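Local atomic coordinates of leucine-rich repeat protein (Bacteroides thetaiotaomicron, PDB entry 4ECN), a protein that is of unknown function but, as an extracellular leucine-rich repeat protein with DUF4458 domains, probably binds other proteins. Residues Pro502-Thr505 and Gln506-Asp509; Ile685-Phe688 and Pro689-Leu692; Leu795-Trp798 and Pro799-Ile802. All blocks are in the same frame, centred on the assembly; numbering follows the deposited sequence.

Contact 1 of 3, residues Pro502-Thr505 and Gln506-Asp509; sequences PNMT and QLPD
Met-504, a selenomethionine, reaches forward along the chain past Gln-506 to Leu-507 and Pro-508. Its CB leaves the backbone across the direction of the following residues and stands 4.4 Å from Gln-506 O. CG draws closer, 3.5 Å from Gln-506 O. The next atom, SE, meets Pro-508 CD at 4.1 Å, the two side chains crossing at about a right angle. A bend at chi3 (58°) then turns the methyl CE aside to Leu-507 CD2, a looser touch of 4.3 Å. The contact is apolar: no hydrogen bond joins 502-505 to 506-509. Thr-505 and Gln-506 both rest on Tyr-462. Leu-507 and Pro-508 follow in the leucine-rich repeat loop that leaves strand 495-499, and Met-504 packs beside them. This loop lies between strands 495-499 and 519-521. Met-504 and Pro-508 both rest on Leu-498 of the first strand, while Ile-465 and Asn-525 of adjoining loops also touch Met-504. Helix 530-542 borders the Gln-506 side through Gln-532 and Asp-536, and the Asp-536 carboxylate accepts the backbone N-H of Leu-507.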
ATOM      1  N   PRO A 502      -6.418 -11.089   8.977  1.00 51.82           N
ATOM      2  CA  PRO A 502      -6.087 -12.070  10.016  1.00 50.94           C
ATOM      3  C   PRO A 502      -7.187 -13.027  10.447  1.00 55.83           C
ATOM      4  O   PRO A 502      -6.861 -14.172  10.776  1.00 56.90           O
ATOM      5  CB  PRO A 502      -5.758 -11.202  11.229  1.00 52.29           C
ATOM      6  CG  PRO A 502      -5.394  -9.922  10.723  1.00 56.75           C
ATOM      7  CD  PRO A 502      -6.067  -9.720   9.412  1.00 53.02           C
ATOM      8  N   ASN A 503      -8.448 -12.560  10.519  1.00 50.47           N
ATOM      9  CA  ASN A 503      -9.550 -13.339  11.090  1.00 49.41           C
ATOM     10  C   ASN A 503     -10.340 -14.098  10.033  1.00 52.43           C
ATOM     11  O   ASN A 503     -11.384 -14.694  10.334  1.00 53.19           O
ATOM     12  CB  ASN A 503     -10.469 -12.386  11.863  1.00 44.69           C
ATOM     13  CG  ASN A 503      -9.697 -11.572  12.879  1.00 50.76           C
ATOM     14  OD1 ASN A 503      -8.663 -12.012  13.407  1.00 41.64           O
ATOM     15  ND2 ASN A 503     -10.110 -10.329  13.099  1.00 38.57           N
HETATM   16  N   MSE A 504      -9.808 -14.124   8.815  1.00 47.69           N
HETATM   17  CA  MSE A 504     -10.414 -14.802   7.682  1.00 46.81           C
HETATM   18  C   MSE A 504      -9.947 -16.255   7.703  1.00 52.70           C
HETATM   19  O   MSE A 504      -8.745 -16.520   7.533  1.00 51.92           O
HETATM   20  CB  MSE A 504     -10.025 -14.062   6.409  1.00 47.25           C
HETATM   21  CG  MSE A 504     -11.115 -14.041   5.382  1.00 53.59           C
HETATM   22 SE   MSE A 504     -10.584 -13.024   3.838  0.75 59.41          SE
HETATM   23  CE  MSE A 504      -8.936 -14.003   3.305  1.00 55.44           C
ATOM     24  N   THR A 505     -10.890 -17.190   7.986  1.00 50.69           N
ATOM     25  CA  THR A 505     -10.573 -18.615   8.172  1.00 51.38           C
ATOM     26  C   THR A 505     -10.616 -19.410   6.867  1.00 55.99           C
ATOM     27  O   THR A 505     -10.079 -20.523   6.829  1.00 56.78           O
ATOM     28  CB  THR A 505     -11.497 -19.260   9.195  1.00 58.76           C
ATOM     29  OG1 THR A 505     -12.870 -19.084   8.818  1.00 64.47           O
ATOM     30  CG2 THR A 505     -11.231 -18.742  10.603  1.00 52.19           C
ATOM     31  N   GLN A 506     -11.212 -18.838   5.808  1.00 51.73           N
ATOM     32  CA  GLN A 506     -11.246 -19.394   4.449  1.00 51.36           C
ATOM     33  C   GLN A 506     -11.466 -18.254   3.443  1.00 55.15           C
ATOM     34  O   GLN A 506     -11.781 -17.129   3.843  1.00 54.86           O
ATOM     35  CB  GLN A 506     -12.300 -20.506   4.282  1.00 52.92           C
ATOM     36  CG  GLN A 506     -13.741 -20.089   4.407  1.00 45.81           C
ATOM     37  CD  GLN A 506     -14.555 -21.277   4.828  1.00 66.10           C
ATOM     38  OE1 GLN A 506     -14.421 -21.811   5.949  1.00 63.00           O
ATOM     39  NE2 GLN A 506     -15.412 -21.726   3.936  1.00 55.07           N
ATOM     40  N   LEU A 507     -11.293 -18.535   2.149  1.00 50.12           N
ATOM     41  CA  LEU A 507     -11.521 -17.504   1.153  1.00 48.56           C
ATOM     42  C   LEU A 507     -13.021 -17.304   1.012  1.00 55.08           C
ATOM     43  O   LEU A 507     -13.770 -18.292   1.071  1.00 55.59           O
ATOM     44  CB  LEU A 507     -10.866 -17.837  -0.205  1.00 47.67           C
ATOM     45  CG  LEU A 507      -9.376 -18.157  -0.236  1.00 50.07           C
ATOM     46  CD1 LEU A 507      -8.980 -18.598  -1.607  1.00 50.35           C
ATOM     47  CD2 LEU A 507      -8.529 -16.965   0.200  1.00 48.45           C
ATOM     48  N   PRO A 508     -13.478 -16.030   0.893  1.00 51.71           N
ATOM     49  CA  PRO A 508     -14.916 -15.766   0.761  1.00 51.97           C
ATOM     50  C   PRO A 508     -15.464 -16.294  -0.568  1.00 58.64           C
ATOM     51  O   PRO A 508     -14.733 -16.328  -1.580  1.00 57.66           O
ATOM     52  CB  PRO A 508     -14.995 -14.240   0.848  1.00 52.15           C
ATOM     53  CG  PRO A 508     -13.727 -13.784   0.413  1.00 54.98           C
ATOM     54  CD  PRO A 508     -12.711 -14.772   0.846  1.00 51.12           C
ATOM     55  N   ASP A 509     -16.769 -16.681  -0.560  1.00 56.49           N
ATOM     56  CA  ASP A 509     -17.478 -17.288  -1.690  1.00 57.05           C
ATOM     57  C   ASP A 509     -17.557 -16.412  -2.942  1.00 59.01           C
ATOM     58  O   ASP A 509     -17.641 -16.974  -4.041  1.00 59.85           O
ATOM     59  CB  ASP A 509     -18.913 -17.654  -1.294  1.00 60.35           C
ATOM     60  CG  ASP A 509     -19.104 -19.139  -1.039  1.00 77.32           C
ATOM     61  OD1 ASP A 509     -18.393 -19.691  -0.155  1.00 77.68           O
ATOM     62  OD2 ASP A 509     -19.967 -19.754  -1.721  1.00 86.41           O
TER

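Contact 2 of 3, residues Ile685-Phe688 and Pro689-Leu692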
ATOM      1  N   ILE A 685      27.435 -28.680  -2.311  1.00 43.39           N
ATOM      2  CA  ILE A 685      28.119 -29.005  -3.555  1.00 41.87           C
ATOM      3  C   ILE A 685      29.565 -29.318  -3.260  1.00 46.96           C
ATOM      4  O   ILE A 685      30.304 -28.481  -2.717  1.00 47.70           O
ATOM      5  CB  ILE A 685      27.962 -27.837  -4.556  1.00 43.10           C
ATOM      6  CG1 ILE A 685      26.467 -27.674  -4.967  1.00 42.58           C
ATOM      7  CG2 ILE A 685      28.872 -28.030  -5.770  1.00 42.40           C
ATOM      8  CD1 ILE A 685      26.117 -26.344  -5.520  1.00 43.66           C
ATOM      9  N   GLN A 686      29.959 -30.546  -3.606  1.00 42.53           N
ATOM     10  CA  GLN A 686      31.322 -31.036  -3.430  1.00 41.18           C
ATOM     11  C   GLN A 686      32.033 -31.141  -4.765  1.00 43.22           C
ATOM     12  O   GLN A 686      33.250 -31.024  -4.805  1.00 43.13           O
ATOM     13  CB  GLN A 686      31.302 -32.387  -2.727  1.00 42.64           C
ATOM     14  CG  GLN A 686      31.800 -32.294  -1.308  1.00 52.55           C
ATOM     15  CD  GLN A 686      31.509 -33.540  -0.520  1.00 68.17           C
ATOM     16  OE1 GLN A 686      30.384 -33.759  -0.052  1.00 57.67           O
ATOM     17  NE2 GLN A 686      32.539 -34.330  -0.273  1.00 64.39           N
ATOM     18  N   LYS A 687      31.264 -31.361  -5.850  1.00 39.41           N
ATOM     19  CA  LYS A 687      31.711 -31.483  -7.230  1.00 39.39           C
ATOM     20  C   LYS A 687      31.191 -30.287  -8.018  1.00 45.48           C
ATOM     21  O   LYS A 687      29.989 -30.019  -8.035  1.00 45.56           O
ATOM     22  CB  LYS A 687      31.239 -32.831  -7.848  1.00 42.50           C
ATOM     23  CG  LYS A 687      32.078 -33.332  -9.058  1.00 65.85           C
ATOM     24  CD  LYS A 687      31.624 -32.800 -10.454  1.00 79.84           C
ATOM     25  CE  LYS A 687      32.693 -32.779 -11.545  1.00 81.13           C
ATOM     26  NZ  LYS A 687      33.693 -31.675 -11.362  1.00 80.21           N
ATOM     27  N   PHE A 688      32.104 -29.550  -8.652  1.00 44.11           N
ATOM     28  CA  PHE A 688      31.794 -28.369  -9.457  1.00 43.82           C
ATOM     29  C   PHE A 688      30.730 -28.736 -10.549  1.00 49.18           C
ATOM     30  O   PHE A 688      30.849 -29.799 -11.170  1.00 50.51           O
ATOM     31  CB  PHE A 688      33.079 -27.819 -10.066  1.00 45.26           C
ATOM     32  CG  PHE A 688      32.847 -26.602 -10.910  1.00 46.79           C
ATOM     33  CD1 PHE A 688      32.559 -26.721 -12.265  1.00 49.02           C
ATOM     34  CD2 PHE A 688      32.894 -25.328 -10.349  1.00 49.00           C
ATOM     35  CE1 PHE A 688      32.323 -25.594 -13.039  1.00 49.48           C
ATOM     36  CE2 PHE A 688      32.705 -24.197 -11.141  1.00 50.79           C
ATOM     37  CZ  PHE A 688      32.401 -24.339 -12.475  1.00 48.34           C
ATOM     38  N   PRO A 689      29.679 -27.900 -10.776  1.00 43.12           N
ATOM     39  CA  PRO A 689      28.594 -28.310 -11.684  1.00 41.77           C
ATOM     40  C   PRO A 689      28.940 -28.216 -13.181  1.00 44.96           C
ATOM     41  O   PRO A 689      28.314 -27.464 -13.936  1.00 44.53           O
ATOM     42  CB  PRO A 689      27.467 -27.352 -11.319  1.00 43.01           C
ATOM     43  CG  PRO A 689      28.154 -26.141 -10.835  1.00 47.17           C
ATOM     44  CD  PRO A 689      29.362 -26.617 -10.113  1.00 43.33           C
ATOM     45  N   THR A 690      29.863 -29.079 -13.623  1.00 42.52           N
ATOM     46  CA  THR A 690      30.298 -29.238 -15.027  1.00 43.19           C
ATOM     47  C   THR A 690      29.067 -29.368 -15.960  1.00 47.31           C
ATOM     48  O   THR A 690      29.034 -28.798 -17.054  1.00 47.04           O
ATOM     49  CB  THR A 690      31.205 -30.485 -15.125  1.00 48.01           C
ATOM     50  OG1 THR A 690      32.270 -30.357 -14.182  1.00 47.13           O
ATOM     51  CG2 THR A 690      31.763 -30.706 -16.521  1.00 44.14           C
ATOM     52  N   GLU A 691      28.056 -30.096 -15.469  1.00 43.17           N
ATOM     53  CA  GLU A 691      26.744 -30.364 -16.054  1.00 43.06           C
ATOM     54  C   GLU A 691      26.122 -29.121 -16.676  1.00 45.55           C
ATOM     55  O   GLU A 691      25.369 -29.239 -17.637  1.00 46.74           O
ATOM     56  CB  GLU A 691      25.799 -30.890 -14.962  1.00 44.58           C
ATOM     57  CG  GLU A 691      26.441 -31.901 -14.019  1.00 57.84           C
ATOM     58  CD  GLU A 691      27.063 -31.371 -12.742  1.00 74.79           C
ATOM     59  OE1 GLU A 691      26.305 -30.863 -11.885  1.00 53.17           O
ATOM     60  OE2 GLU A 691      28.285 -31.563 -12.547  1.00 76.42           O
ATOM     61  N   LEU A 692      26.389 -27.941 -16.095  1.00 38.86           N
ATOM     62  CA  LEU A 692      25.859 -26.685 -16.586  1.00 37.79           C
ATOM     63  C   LEU A 692      26.575 -26.238 -17.863  1.00 44.95           C
ATOM     64  O   LEU A 692      25.942 -25.776 -18.793  1.00 46.63           O
ATOM     65  CB  LEU A 692      26.000 -25.613 -15.510  1.00 36.60           C
ATOM     66  CG  LEU A 692      25.216 -25.800 -14.213  1.00 40.28           C
ATOM     67  CD1 LEU A 692      25.571 -24.711 -13.198  1.00 40.06           C
ATOM     68  CD2 LEU A 692      23.734 -25.790 -14.460  1.00 39.69           C
TER
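Phe-688 and Pro-689, adjacent in the chain, meet with one corner of the proline over the phenyl face. Pro-689 CD makes a CH-pi contact there, 3.8 Å from the centroid and 20° off the normal, displaced toward the rim; it comes within 3.6 Å of Phe-688 CG. The aromatic group is placed there by chi1 of 180°, which sets CG opposite the backbone N and beside the carbonyl carbon that carries the proline. The polar side of the contact gathers at Phe-688 O. Thr-690 N donates to it over 2.7 Å, approaching well to the side of the C=O bond and tilted from the carbonyl plane, the geometry of an inverse gamma turn centred on Pro-689. Lys-687, bent at chi2 and chi4, curves forward along the chain to bring NZ 3.4 Å from the same oxygen and 3.4 Å from Thr-690 OG1, both weak bonds. The turn leads the chain out of a leucine-rich repeat loop after strand 675-679 and into the short helix 690-694, whose first residues are weakly bonded. Leu-692 N reaches back to Pro-689 O over 2.9 Å at this entry. Glu-691 folds its carboxylate toward the same corner: OE2 lies 4.1 Å from Lys-687 CD, but 5.5 Å from Lys-687 NZ, so the opposite charges are near without pairing and any attraction is probably modest. Farther out, Thr-690 OG1 gives its proton to Ser-716 O, a stronger partner than the lysine, and this ties the helix start to the loop bearing Ser-716. That residue also touches Lys-687, Leu-704 packs against Phe-688, and Asn-662 meets Glu-691 from another loop.

Contact 3 of 3, residues Leu795-Trp798 and Pro799-Ile802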
ATOM      1  N   LEU A 795      48.682 -19.120   3.399  1.00 45.15           N
ATOM      2  CA  LEU A 795      49.144 -18.429   2.196  1.00 44.25           C
ATOM      3  C   LEU A 795      50.212 -17.362   2.553  1.00 49.65           C
ATOM      4  O   LEU A 795      49.894 -16.269   3.034  1.00 48.49           O
ATOM      5  CB  LEU A 795      47.970 -17.817   1.413  1.00 42.77           C
ATOM      6  CG  LEU A 795      48.296 -17.091   0.098  1.00 45.09           C
ATOM      7  CD1 LEU A 795      48.870 -18.044  -0.947  1.00 44.33           C
ATOM      8  CD2 LEU A 795      47.061 -16.425  -0.444  1.00 46.33           C
ATOM      9  N   ARG A 796      51.485 -17.705   2.248  1.00 48.67           N
ATOM     10  CA  ARG A 796      52.670 -16.888   2.528  1.00 49.78           C
ATOM     11  C   ARG A 796      53.333 -16.263   1.287  1.00 55.97           C
ATOM     12  O   ARG A 796      54.091 -15.291   1.429  1.00 56.83           O
ATOM     13  CB  ARG A 796      53.761 -17.727   3.231  1.00 47.10           C
ATOM     14  CG  ARG A 796      53.407 -18.264   4.587  1.00 53.02           C
ATOM     15  CD  ARG A 796      54.692 -18.584   5.326  1.00 70.18           C
ATOM     16  NE  ARG A 796      54.987 -20.016   5.477  1.00 80.18           N
ATOM     17  CZ  ARG A 796      54.533 -20.780   6.470  1.00 95.39           C
ATOM     18  NH1 ARG A 796      53.692 -20.281   7.373  1.00 83.60           N
ATOM     19  NH2 ARG A 796      54.886 -22.057   6.548  1.00 81.49           N
ATOM     20  N   GLN A 797      53.156 -16.857   0.105  1.00 52.47           N
ATOM     21  CA  GLN A 797      53.900 -16.321  -1.030  1.00 53.05           C
ATOM     22  C   GLN A 797      53.029 -15.362  -1.862  1.00 57.78           C
ATOM     23  O   GLN A 797      51.886 -15.666  -2.199  1.00 58.15           O
ATOM     24  CB  GLN A 797      54.475 -17.462  -1.911  1.00 54.19           C
ATOM     25  CG  GLN A 797      55.369 -17.017  -3.085  1.00 66.58           C
ATOM     26  CD  GLN A 797      56.470 -16.044  -2.734  1.00 84.60           C
ATOM     27  OE1 GLN A 797      57.117 -16.136  -1.689  1.00 85.45           O
ATOM     28  NE2 GLN A 797      56.718 -15.091  -3.619  1.00 73.34           N
ATOM     29  N   TRP A 798      53.604 -14.189  -2.171  1.00 52.19           N
ATOM     30  CA  TRP A 798      52.991 -13.164  -2.993  1.00 49.81           C
ATOM     31  C   TRP A 798      52.976 -13.659  -4.433  1.00 51.77           C
ATOM     32  O   TRP A 798      53.948 -14.314  -4.816  1.00 52.00           O
ATOM     33  CB  TRP A 798      53.795 -11.869  -2.825  1.00 48.79           C
ATOM     34  CG  TRP A 798      53.501 -10.801  -3.831  1.00 49.32           C
ATOM     35  CD1 TRP A 798      54.162 -10.580  -4.999  1.00 52.21           C
ATOM     36  CD2 TRP A 798      52.491  -9.786  -3.740  1.00 48.93           C
ATOM     37  NE1 TRP A 798      53.610  -9.506  -5.656  1.00 51.57           N
ATOM     38  CE2 TRP A 798      52.579  -9.004  -4.910  1.00 52.67           C
ATOM     39  CE3 TRP A 798      51.491  -9.483  -2.798  1.00 49.91           C
ATOM     40  CZ2 TRP A 798      51.721  -7.919  -5.157  1.00 51.87           C
ATOM     41  CZ3 TRP A 798      50.656  -8.393  -3.032  1.00 51.00           C
ATOM     42  CH2 TRP A 798      50.775  -7.626  -4.199  1.00 51.62           C
ATOM     43  N   PRO A 799      51.916 -13.385  -5.248  1.00 46.93           N
ATOM     44  CA  PRO A 799      51.903 -13.883  -6.639  1.00 45.52           C
ATOM     45  C   PRO A 799      52.766 -13.013  -7.565  1.00 49.44           C
ATOM     46  O   PRO A 799      52.245 -12.175  -8.303  1.00 49.52           O
ATOM     47  CB  PRO A 799      50.425 -13.818  -7.011  1.00 46.27           C
ATOM     48  CG  PRO A 799      49.897 -12.717  -6.204  1.00 50.85           C
ATOM     49  CD  PRO A 799      50.667 -12.655  -4.935  1.00 47.56           C
ATOM     50  N   THR A 800      54.088 -13.252  -7.547  1.00 45.44           N
ATOM     51  CA  THR A 800      55.087 -12.514  -8.309  1.00 45.68           C
ATOM     52  C   THR A 800      54.749 -12.596  -9.811  1.00 50.76           C
ATOM     53  O   THR A 800      54.646 -13.693 -10.364  1.00 51.26           O
ATOM     54  CB  THR A 800      56.493 -13.049  -7.988  1.00 51.22           C
ATOM     55  OG1 THR A 800      56.680 -13.108  -6.568  1.00 52.71           O
ATOM     56  CG2 THR A 800      57.578 -12.208  -8.598  1.00 46.16           C
ATOM     57  N   GLY A 801      54.559 -11.415 -10.416  1.00 45.80           N
ATOM     58  CA  GLY A 801      54.203 -11.208 -11.813  1.00 44.48           C
ATOM     59  C   GLY A 801      52.816 -10.608 -11.978  1.00 49.21           C
ATOM     60  O   GLY A 801      52.450 -10.197 -13.084  1.00 48.44           O
ATOM     61  N   ILE A 802      52.025 -10.547 -10.879  1.00 45.68           N
ATOM     62  CA  ILE A 802      50.642 -10.079 -10.901  1.00 45.60           C
ATOM     63  C   ILE A 802      50.529  -8.602 -11.372  1.00 54.36           C
ATOM     64  O   ILE A 802      49.498  -8.237 -11.931  1.00 54.60           O
ATOM     65  CB  ILE A 802      49.952 -10.257  -9.511  1.00 47.48           C
ATOM     66  CG1 ILE A 802      48.420 -10.389  -9.676  1.00 46.56           C
ATOM     67  CG2 ILE A 802      50.371  -9.184  -8.480  1.00 47.28           C
ATOM     68  CD1 ILE A 802      47.705 -10.998  -8.602  1.00 49.00           C
TER
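Trp-798 O collects two weak hydrogen bonds, from Thr-800 N at 2.9 Å and from Gln-797 NE2 at 3.1 Å, while Thr-800 OG1 lies at the indole edge, in the ring plane. The glutamine amide gets there because CG stands opposite the backbone N (chi1 -176°) and the chain bends at chi2. On one face of the indole, Pro-799 CD makes a CH-pi contact, 3.8 Å from the centroid of the five-membered ring. The bond from Thr-800 N completes an inverse gamma turn centred on Pro-799, which opens a type II beta turn closed by Ile-802 N to Pro-799 O at 3.1 Å. Gly-801, at phi 114°, sits where a CB would jam against the preceding carbonyl O. The two overlapping turns belong to the leucine-rich repeat loop between strands 780-782 and 810-812. At the end of the turn, the Ile-802 side chain crosses that of Trp-798 at about a right angle, CG2 lying 3.8 Å from Trp-798 CZ2. Trp-798 NE1 donates to Glu-823 OE2, and Leu-811 and Val-821 touch the ring. With an alanine here, Glu-823 would probably lose this N-H partner and Pro-799 and Ile-802 the surface they rest on.

Overall arrangement
The three contacts appear to occupy comparable places in successive parts of the leucine-rich repeat fold, each where a loop following a sheet strand reaches a proline preceded by leucine, phenylalanine or tryptophan. Contact 1 lies in a loop between neighbouring strands of the mixed sheet that runs from 317-319 to 616-617; contacts 2 and 3 lie in loops between strands of the parallel sheet from 623-625 to 857-859. The centres of contacts 1 and 2 are 46 Å apart. From contact 1 to contact 3 the centres are separated by 65 Å. Contacts 2 and 3 remain about 19 Å apart at their nearest atoms, so none touches another. The sodium ion, at Gln-314 and Val-317, involves residues of none of them.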